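Local structure of uncharacterized protein GSU0716 (Geobacter sulfurreducens PCA, 3BIJ) at residues R43-T48 with G74-L79; K59-I64 with Y116-K121; E95-D100 with G138-M143; N220-G225 with R249-D254. The protein is of unknown function but has a caspase-like fold of peptidase family C14 and may therefore act as a cysteine-type endopeptidase. All blocks are in the same frame, centred on the assembly; numbering follows the deposited sequence.

Contact 1: residues R43-T48 with G74-L79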
# COMPACT_ATOMS: atom_id res chain seq x y z
N ARG A 43 37.23 -25.14 -4.11
CA ARG A 43 37.69 -24.92 -5.47
C ARG A 43 39.22 -24.93 -5.58
O ARG A 43 39.77 -24.79 -6.67
CB ARG A 43 37.16 -23.58 -5.99
CG ARG A 43 35.67 -23.54 -6.28
CD ARG A 43 35.34 -24.24 -7.59
NE ARG A 43 35.34 -25.69 -7.46
CZ ARG A 43 35.27 -26.54 -8.49
NH1 ARG A 43 35.20 -26.06 -9.72
NH2 ARG A 43 35.26 -27.85 -8.29
N GLY A 44 39.90 -25.08 -4.45
CA GLY A 44 41.36 -25.11 -4.49
C GLY A 44 42.01 -23.77 -4.19
O GLY A 44 43.12 -23.50 -4.63
N PHE A 45 41.30 -22.95 -3.41
CA PHE A 45 41.78 -21.63 -3.03
C PHE A 45 42.44 -21.64 -1.65
O PHE A 45 42.03 -22.39 -0.76
CB PHE A 45 40.59 -20.65 -3.00
CG PHE A 45 40.37 -19.91 -4.29
CD1 PHE A 45 41.20 -18.86 -4.65
CD2 PHE A 45 39.31 -20.27 -5.14
CE1 PHE A 45 41.01 -18.17 -5.84
CE2 PHE A 45 39.11 -19.59 -6.34
CZ PHE A 45 39.96 -18.54 -6.70
N ALA A 46 43.48 -20.84 -1.48
CA ALA A 46 44.12 -20.72 -0.18
C ALA A 46 43.31 -19.57 0.43
O ALA A 46 43.64 -18.40 0.22
CB ALA A 46 45.58 -20.31 -0.33
N VAL A 47 42.26 -19.90 1.17
CA VAL A 47 41.39 -18.89 1.75
C VAL A 47 41.78 -18.34 3.12
O VAL A 47 42.32 -19.05 3.97
CB VAL A 47 39.93 -19.43 1.83
CG1 VAL A 47 39.90 -20.71 2.63
CG2 VAL A 47 39.02 -18.39 2.47
N THR A 48 41.50 -17.05 3.30
CA THR A 48 41.77 -16.31 4.53
C THR A 48 40.47 -15.57 4.83
O THR A 48 40.01 -14.77 4.01
CB THR A 48 42.87 -15.25 4.31
OG1 THR A 48 44.05 -15.89 3.83
CG2 THR A 48 43.18 -14.52 5.61
N GLY A 74 48.73 -16.14 -14.73
CA GLY A 74 48.04 -17.42 -14.72
C GLY A 74 47.28 -17.70 -13.43
O GLY A 74 46.30 -18.45 -13.43
N ASP A 75 47.71 -17.11 -12.33
CA ASP A 75 47.03 -17.35 -11.07
C ASP A 75 45.75 -16.54 -11.01
O ASP A 75 45.40 -15.82 -11.95
CB ASP A 75 47.94 -16.99 -9.90
CG ASP A 75 49.28 -17.71 -9.96
OD1 ASP A 75 49.30 -18.90 -10.33
OD2 ASP A 75 50.31 -17.08 -9.62
N ILE A 76 45.05 -16.64 -9.88
CA ILE A 76 43.80 -15.92 -9.70
C ILE A 76 43.53 -15.53 -8.24
O ILE A 76 43.63 -16.35 -7.33
CB ILE A 76 42.62 -16.76 -10.21
CG1 ILE A 76 41.30 -16.04 -9.90
CG2 ILE A 76 42.64 -18.15 -9.56
CD1 ILE A 76 40.06 -16.74 -10.44
N PHE A 77 43.18 -14.27 -8.04
CA PHE A 77 42.87 -13.75 -6.72
C PHE A 77 41.37 -13.55 -6.60
O PHE A 77 40.73 -12.99 -7.49
CB PHE A 77 43.59 -12.42 -6.51
CG PHE A 77 43.24 -11.76 -5.22
CD1 PHE A 77 43.53 -12.37 -4.01
CD2 PHE A 77 42.64 -10.51 -5.20
CE1 PHE A 77 43.22 -11.75 -2.80
CE2 PHE A 77 42.33 -9.87 -3.99
CZ PHE A 77 42.62 -10.50 -2.79
N MSE A 78 40.80 -14.01 -5.49
CA MSE A 78 39.38 -13.85 -5.27
C MSE A 78 39.12 -13.01 -4.02
O MSE A 78 39.61 -13.32 -2.93
CB MSE A 78 38.70 -15.20 -5.09
CG MSE A 78 37.20 -15.09 -5.07
SE MSE A 78 36.32 -16.69 -4.52
CE MSE A 78 35.16 -15.95 -3.18
N LEU A 79 38.33 -11.95 -4.18
CA LEU A 79 37.99 -11.07 -3.07
C LEU A 79 36.48 -10.97 -2.94
O LEU A 79 35.80 -10.52 -3.86
CB LEU A 79 38.56 -9.67 -3.29
CG LEU A 79 38.16 -8.56 -2.31
CD1 LEU A 79 38.45 -8.99 -0.87
CD2 LEU A 79 38.94 -7.29 -2.64
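Phe45 meets Ile76 and Met78 with its ring, and no hydrogen bond joins the two segments. The polar part of the contact lies at the ring's rim: the backbone oxygen of Ile76 sits near the ring plane, 3.5 Å from Phe45 CE1, where the slightly positive ring hydrogens face outward. Apolar touches follow on the same corner. Phe45 CZ packs on the Ile76 branch methyl CG2 at 3.9 Å, and CE1 meets Met78 CB at 3.8 Å, both side chains crossing the phenyl at about a right angle. The third kind is Met-aromatic. Met78, modelled as selenomethionine, has CG anti to its backbone N (chi1 -171°), and its chain carries SE above the ring face but at a distance, 4.7 Å from the Phe45 centroid and 20° off the ring normal. The phenyl thus has a carbonyl at its edge and selenium over its face. A leucine in place of Phe45 would probably leave SE without its aromatic face and open a gap beside Ile76 CG2. Gly44, just before, ends helix 29-42 in a Schellman motif. Strands 46-51 and 76-89 both pair, in parallel, with strand 4-10 between them; Phe45 reaches across this middle strand, touching Ala6, while Ala40 of helix 29-42 packs against both Phe45 and Met78 and Val277 borders the phenyl.

Contact 2: residues K59-I64 with Y116-K121; sequences KVIDAI and YALLGK
Leu118 projects from helix 112-119 onto Ile61 and Ile64, neighbours one turn apart on helix 57-70. The backbones come nearest at Ile64 and Leu118, whose CA atoms are 6.9 Å apart. Starting at the root of the leucine, CB rests on the branch methyl of Ile64, CG2, at 3.9 Å. That methyl lies anti to the backbone N of Ile64 (chi1 -61° for the other branch, CG1). One bond further, Leu118 CG is still against the same methyl, 4.2 Å from Ile64 CG2. The chain then forks. Both helices belong to one layer of the caspase-like alpha/beta/alpha sandwich: helix 57-70 is the crossover between the parallel strands 46-51 and 76-89, and helix 112-119 comes before strand 127-133, which pairs in parallel with strand 76-89. Of the two tips, CD2 enters between the isoleucines. It is 3.9 Å from the end methyl CD1 of Ile64 and equally 3.9 Å from the backbone CA of Ile61, so it bears on the helix itself as well as on side chains. Ile61 CG2 flanks it at 4.1 Å. The other tip, Leu118 CD1, approaches the same Ile61 CG2 more loosely, at 4.5 Å. Both isoleucines cross the leucine at about a right angle. On the sheet side, Ile64 also touches Leu7 of strand 4-10, and Phe122 packs on it from the loop after Leu118's helix.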
# COMPACT_ATOMS: atom_id res chain seq x y z
N LYS A 59 44.75 -5.01 8.27
CA LYS A 59 44.70 -6.41 7.84
C LYS A 59 44.23 -6.63 6.40
O LYS A 59 44.83 -7.42 5.67
CB LYS A 59 43.81 -7.23 8.78
CG LYS A 59 44.41 -7.45 10.16
CD LYS A 59 43.61 -8.50 10.93
CE LYS A 59 44.09 -8.64 12.37
NZ LYS A 59 43.25 -9.58 13.17
N VAL A 60 43.17 -5.94 6.00
CA VAL A 60 42.64 -6.05 4.64
C VAL A 60 43.67 -5.56 3.63
O VAL A 60 43.95 -6.24 2.65
CB VAL A 60 41.33 -5.25 4.47
CG1 VAL A 60 40.93 -5.20 3.01
CG2 VAL A 60 40.21 -5.88 5.29
N ILE A 61 44.24 -4.37 3.87
CA ILE A 61 45.23 -3.80 2.96
C ILE A 61 46.44 -4.71 2.84
O ILE A 61 46.94 -4.96 1.74
CB ILE A 61 45.69 -2.42 3.44
CG1 ILE A 61 44.52 -1.44 3.36
CG2 ILE A 61 46.84 -1.91 2.60
CD1 ILE A 61 44.77 -0.12 4.06
N ASP A 62 46.89 -5.22 3.97
CA ASP A 62 48.03 -6.12 4.01
C ASP A 62 47.78 -7.45 3.32
O ASP A 62 48.64 -7.94 2.61
CB ASP A 62 48.44 -6.36 5.46
CG ASP A 62 49.63 -7.29 5.58
OD1 ASP A 62 49.40 -8.52 5.59
OD2 ASP A 62 50.78 -6.78 5.66
N ALA A 63 46.60 -8.03 3.54
CA ALA A 63 46.26 -9.31 2.92
C ALA A 63 46.25 -9.17 1.40
O ALA A 63 46.86 -9.98 0.69
CB ALA A 63 44.91 -9.80 3.41
N ILE A 64 45.55 -8.16 0.89
CA ILE A 64 45.49 -7.95 -0.55
C ILE A 64 46.90 -7.70 -1.06
O ILE A 64 47.28 -8.19 -2.13
CB ILE A 64 44.59 -6.75 -0.93
CG1 ILE A 64 43.16 -6.99 -0.45
CG2 ILE A 64 44.58 -6.57 -2.45
CD1 ILE A 64 42.23 -5.80 -0.64
N TYR A 116 40.93 0.16 -5.34
CA TYR A 116 41.24 0.14 -6.75
C TYR A 116 42.75 0.11 -6.95
O TYR A 116 43.25 -0.66 -7.77
CB TYR A 116 40.64 1.37 -7.45
CG TYR A 116 39.14 1.33 -7.54
CD1 TYR A 116 38.40 2.49 -7.81
CD2 TYR A 116 38.44 0.13 -7.36
CE1 TYR A 116 37.01 2.46 -7.88
CE2 TYR A 116 37.06 0.09 -7.42
CZ TYR A 116 36.34 1.26 -7.68
OH TYR A 116 34.96 1.20 -7.72
N ALA A 117 43.48 0.92 -6.19
CA ALA A 117 44.94 0.95 -6.32
C ALA A 117 45.55 -0.39 -5.94
O ALA A 117 46.48 -0.87 -6.60
CB ALA A 117 45.54 2.05 -5.45
N LEU A 118 45.02 -0.99 -4.88
CA LEU A 118 45.51 -2.29 -4.43
C LEU A 118 45.32 -3.33 -5.54
O LEU A 118 46.21 -4.14 -5.81
CB LEU A 118 44.77 -2.72 -3.16
CG LEU A 118 45.49 -2.55 -1.81
CD1 LEU A 118 46.24 -1.24 -1.77
CD2 LEU A 118 44.47 -2.61 -0.69
N LEU A 119 44.16 -3.29 -6.19
CA LEU A 119 43.90 -4.24 -7.27
C LEU A 119 44.85 -4.01 -8.44
O LEU A 119 45.11 -4.92 -9.23
CB LEU A 119 42.45 -4.10 -7.75
CG LEU A 119 41.38 -4.45 -6.72
CD1 LEU A 119 40.02 -4.28 -7.34
CD2 LEU A 119 41.55 -5.88 -6.23
N GLY A 120 45.37 -2.78 -8.55
CA GLY A 120 46.28 -2.44 -9.63
C GLY A 120 47.69 -2.95 -9.40
O GLY A 120 48.55 -2.83 -10.27
N LYS A 121 47.93 -3.50 -8.22
CA LYS A 121 49.25 -4.02 -7.88
C LYS A 121 49.45 -5.48 -8.28
O LYS A 121 50.51 -6.06 -8.05
CB LYS A 121 49.53 -3.87 -6.38
CG LYS A 121 49.75 -2.44 -5.94
CD LYS A 121 49.98 -2.38 -4.44
CE LYS A 121 50.12 -0.94 -3.99
NZ LYS A 121 50.24 -0.81 -2.50

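Contact 3: residues E95-D100 with G138-M143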
# COMPACT_ATOMS: atom_id res chain seq x y z
N GLU A 95 29.25 20.28 -4.08
CA GLU A 95 28.04 19.48 -4.23
C GLU A 95 27.76 18.61 -3.01
O GLU A 95 28.54 17.71 -2.67
CB GLU A 95 28.15 18.60 -5.47
CG GLU A 95 28.31 19.36 -6.76
CD GLU A 95 28.65 18.44 -7.93
OE1 GLU A 95 28.78 18.94 -9.08
OE2 GLU A 95 28.79 17.21 -7.69
N PRO A 96 26.64 18.87 -2.32
CA PRO A 96 26.22 18.13 -1.13
C PRO A 96 26.29 16.61 -1.30
O PRO A 96 26.53 15.88 -0.34
CB PRO A 96 24.79 18.63 -0.90
CG PRO A 96 24.35 19.03 -2.28
CD PRO A 96 25.56 19.72 -2.83
N ASP A 97 26.09 16.15 -2.53
CA ASP A 97 26.15 14.73 -2.83
C ASP A 97 27.45 14.30 -3.49
O ASP A 97 27.58 13.17 -3.96
CB ASP A 97 24.95 14.33 -3.70
CG ASP A 97 23.72 14.01 -2.88
OD1 ASP A 97 22.60 14.02 -3.45
OD2 ASP A 97 23.88 13.74 -1.67
N GLY A 98 28.43 15.21 -3.52
CA GLY A 98 29.72 14.90 -4.11
C GLY A 98 30.54 14.19 -3.05
O GLY A 98 31.07 14.82 -2.13
N VAL A 99 30.65 12.87 -3.18
CA VAL A 99 31.37 12.07 -2.21
C VAL A 99 32.15 10.93 -2.84
O VAL A 99 32.09 10.72 -4.06
CB VAL A 99 30.40 11.48 -1.17
CG1 VAL A 99 29.80 12.60 -0.31
CG2 VAL A 99 29.28 10.74 -1.88
N ASP A 100 32.89 10.20 -2.01
CA ASP A 100 33.67 9.05 -2.46
C ASP A 100 33.12 7.79 -1.81
O ASP A 100 32.94 7.73 -0.59
CB ASP A 100 35.15 9.19 -2.09
CG ASP A 100 35.87 10.21 -2.94
OD1 ASP A 100 35.85 10.08 -4.18
OD2 ASP A 100 36.46 11.14 -2.36
N GLY A 138 24.42 6.51 -2.01
CA GLY A 138 24.26 7.25 -3.24
C GLY A 138 23.82 8.67 -2.95
O GLY A 138 24.22 9.27 -1.94
N THR A 139 22.98 9.21 -3.82
CA THR A 139 22.49 10.58 -3.66
C THR A 139 21.08 10.61 -3.06
O THR A 139 20.47 9.57 -2.83
CB THR A 139 22.48 11.33 -5.02
OG1 THR A 139 21.51 10.75 -5.90
CG2 THR A 139 23.85 11.25 -5.67
N VAL A 140 20.58 11.82 -2.80
CA VAL A 140 19.25 11.98 -2.22
C VAL A 140 18.17 11.33 -3.09
O VAL A 140 17.14 10.90 -2.59
CB VAL A 140 18.92 13.48 -1.99
CG1 VAL A 140 19.10 14.27 -3.27
CG2 VAL A 140 17.50 13.62 -1.45
N VAL A 141 18.41 11.26 -4.40
CA VAL A 141 17.42 10.66 -5.29
C VAL A 141 17.19 9.17 -4.96
O VAL A 141 16.07 8.67 -5.05
CB VAL A 141 17.85 10.78 -6.76
CG1 VAL A 141 18.28 12.21 -7.04
CG2 VAL A 141 18.98 9.82 -7.06
N LYS A 142 18.26 8.47 -4.58
CA LYS A 142 18.15 7.07 -4.23
C LYS A 142 17.36 6.99 -2.94
O LYS A 142 16.48 6.15 -2.78
CB LYS A 142 19.53 6.43 -4.02
CG LYS A 142 19.46 4.93 -3.74
CD LYS A 142 20.80 4.31 -3.40
CE LYS A 142 21.77 4.36 -4.56
NZ LYS A 142 23.04 3.62 -4.28
N MSE A 143 17.71 7.87 -2.02
CA MSE A 143 17.03 7.93 -0.73
C MSE A 143 15.56 8.22 -0.96
O MSE A 143 14.69 7.67 -0.28
CB MSE A 143 17.66 9.02 0.13
CG MSE A 143 18.20 8.53 1.47
SE MSE A 143 19.43 7.03 1.31
CE MSE A 143 18.17 5.55 1.58
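Asp97 turns its carboxylate to Thr139 and Val140, where helix 140-145 starts. Its OD1 accepts the backbone N-H of Val140, with N and OD1 3.1 Å apart and an almost straight bond (167° at the hydrogen), though the nitrogen stands 35° out of the carboxylate plane. The same oxygen is pressed against carbon: Thr139 CB lies 3.1 Å from OD1, and Val140 CG1 3.5 Å from it. Further back, Asp97 CB touches the Thr139 methyl CG2 at 3.8 Å. The helix start, through the N-H of Val140, probably helps to stabilise the negative charge of Asp97. Next outward, Thr139 is the N-cap; OG1 sits between its backbone N and carbonyl carbon (chi1 67°) and takes a weak capping bond from Val141 N. Asp97 itself lies in a type I beta turn from Glu95 to Gly98, whose Gly98 N bonds to Glu95 O. The other oxygen, OD2, forms salt bridges with Arg229 and Arg250 of a second subunit, making this link between turn and helix part of a subunit interface. With an alanine in place of Asp97, the Val140 N-H would probably lose its acceptor and the two arginines their shared counter-charge. Beyond the turn, strand 99-104 runs antiparallel to strand 76-89, with Asp100 paired to Val88, while on the helix side Lys142 NZ bonds to the loop oxygens of His136, Asp210 and Gln212.

Contact 4: residues N220-G225 with R249-D254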
# COMPACT_ATOMS: atom_id res chain seq x y z
N ASN A 220 22.09 -14.54 5.18
CA ASN A 220 23.05 -14.17 4.15
C ASN A 220 22.41 -13.10 3.28
O ASN A 220 21.19 -12.96 3.25
CB ASN A 220 23.58 -15.36 3.32
CG ASN A 220 22.52 -16.34 2.96
OD1 ASN A 220 21.38 -15.96 2.70
ND2 ASN A 220 22.89 -17.62 2.91
N GLY A 221 23.25 -12.31 2.62
CA GLY A 221 22.74 -11.24 1.78
C GLY A 221 21.78 -11.76 0.72
O GLY A 221 21.80 -12.93 0.37
N ALA A 222 20.92 -10.88 0.23
CA ALA A 222 19.98 -11.30 -0.79
C ALA A 222 20.79 -11.83 -1.98
O ALA A 222 20.51 -12.91 -2.50
CB ALA A 222 19.12 -10.11 -1.23
N PHE A 223 21.80 -11.07 -2.39
CA PHE A 223 22.63 -11.48 -3.52
C PHE A 223 23.37 -12.80 -3.24
O PHE A 223 23.25 -13.77 -3.99
CB PHE A 223 23.65 -10.37 -3.85
CG PHE A 223 24.77 -10.82 -4.75
CD1 PHE A 223 24.50 -11.48 -5.95
CD2 PHE A 223 26.09 -10.60 -4.40
CE1 PHE A 223 25.54 -11.91 -6.79
CE2 PHE A 223 27.14 -11.02 -5.21
CZ PHE A 223 26.86 -11.68 -6.41
N THR A 224 24.12 -12.83 -2.14
CA THR A 224 24.87 -14.03 -1.79
C THR A 224 23.97 -15.27 -1.69
O THR A 224 24.32 -16.36 -2.15
CB THR A 224 25.62 -13.84 -0.45
OG1 THR A 224 26.48 -12.69 -0.54
CG2 THR A 224 26.46 -15.06 -0.13
N GLY A 225 22.79 -15.09 -1.10
CA GLY A 225 21.87 -16.20 -0.97
C GLY A 225 21.52 -16.80 -2.32
O GLY A 225 21.48 -18.02 -2.47
N ARG A 249 18.28 -13.29 -12.74
CA ARG A 249 16.97 -13.77 -13.13
C ARG A 249 16.08 -14.03 -11.92
O ARG A 249 14.87 -13.86 -11.99
CB ARG A 249 17.10 -15.05 -13.95
CG ARG A 249 16.25 -15.09 -15.21
CD ARG A 249 16.55 -13.89 -16.11
NE ARG A 249 15.86 -13.98 -17.40
CZ ARG A 249 16.13 -14.88 -18.34
NH1 ARG A 249 17.10 -15.77 -18.13
NH2 ARG A 249 15.45 -14.89 -19.47
N ARG A 250 16.69 -14.44 -10.82
CA ARG A 250 15.98 -14.77 -9.58
C ARG A 250 15.79 -13.58 -8.64
O ARG A 250 14.93 -13.60 -7.77
CB ARG A 250 16.75 -15.86 -8.85
CG ARG A 250 17.07 -17.07 -9.72
CD ARG A 250 17.96 -18.06 -9.00
NE ARG A 250 17.30 -18.65 -7.83
CZ ARG A 250 16.32 -19.55 -7.89
NH1 ARG A 250 15.88 -19.99 -9.06
NH2 ARG A 250 15.79 -20.00 -6.77
N MSE A 251 16.62 -12.56 -8.83
CA MSE A 251 16.62 -11.35 -8.02
C MSE A 251 15.48 -10.40 -8.32
O MSE A 251 15.03 -10.29 -9.45
CB MSE A 251 17.93 -10.61 -8.25
CG MSE A 251 19.16 -11.38 -7.81
SE MSE A 251 19.27 -11.53 -5.87
CE MSE A 251 19.81 -9.73 -5.44
N PRO A 252 15.01 -9.67 -7.30
CA PRO A 252 13.92 -8.71 -7.47
C PRO A 252 14.40 -7.51 -8.29
O PRO A 252 15.59 -7.16 -8.26
CB PRO A 252 13.57 -8.34 -6.03
CG PRO A 252 14.89 -8.46 -5.31
CD PRO A 252 15.46 -9.73 -5.90
N PRO A 253 13.49 -6.86 -9.04
CA PRO A 253 13.85 -5.71 -9.88
C PRO A 253 14.49 -4.53 -9.16
O PRO A 253 15.16 -3.72 -9.80
CB PRO A 253 12.53 -5.35 -10.56
CG PRO A 253 11.50 -5.77 -9.54
CD PRO A 253 12.04 -7.11 -9.07
N ASP A 254 14.30 -4.43 -7.84
CA ASP A 254 14.85 -3.33 -7.06
C ASP A 254 16.28 -3.64 -6.58
O ASP A 254 16.93 -2.81 -5.92
CB ASP A 254 13.94 -3.02 -5.86
CG ASP A 254 14.04 -4.06 -4.77
OD1 ASP A 254 13.89 -5.27 -5.06
OD2 ASP A 254 14.26 -3.67 -3.60
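The backbones approach most closely at Phe223 and Met251, 7.5 Å between CA atoms, where the first turn of helix 222-231 faces an extended residue just after helix 240-250. Gly221 is the N-cap of the former, and Gly225 N bonds back to Gly221 O. From the other segment a single side chain, Met251, present as selenomethionine, does the reaching. Its chain bends at both outer torsions (chi2 -70°, chi3 -75°), folding the end methyl over the helix's first turn. CE settles on backbone as much as on side chains: it is 3.8 Å from Phe223 CA and 3.9 Å from Phe223 N. A methylene, Phe223 CB, at 4.2 Å and a methyl, Ala222 CB, at 4.3 Å border CE. The selenium lies beside the carbonyl, 3.8 Å from Ala222 O. The phenyl of Phe223 takes no close part; it packs on Phe131 and Asp133 of strand 127-133, so this helical turn is wedged between the central sheet and Met251. Pro257 touches both Phe223 and Met251, while Asn211 of a fourth subunit packs on Met251. At the helix start, Gly221 N bonds to Asp32 OD2. Since no hydrogen bond crosses between the segments, cohesion here rests on dispersion and shape: the polarisable selenoether end (a thioether in ordinary methionine) fits the first helical turn, meeting an alanine methyl, CH groups, Phe223 N and Ala222 O.

Overall arrangement
Contacts 1 and 2 are neighbours in one core, centres 14 Å apart: Leu79 CD2 lies 4.1 Å from Ile64 CD1, linking strand 76-89 to helix 57-70. Contact 3 lies on the opposite side of the chain's centre from contact 1, about 35 Å away centre to centre. Within the chain contacts 3 and 4 do not touch (nearest atoms about 8 Å), yet the assembly joins their surfaces, because Arg250 pairs with Asp97 of another subunit. Gly138 closes an Asp-Ser-Cys-His-Ser-Gly sequence that in metacaspase relatives carries the catalytic cysteine, so contact 3 probably borders the active-site region; Asp133, which opens it, bonds to Thr224 of segment 220-225.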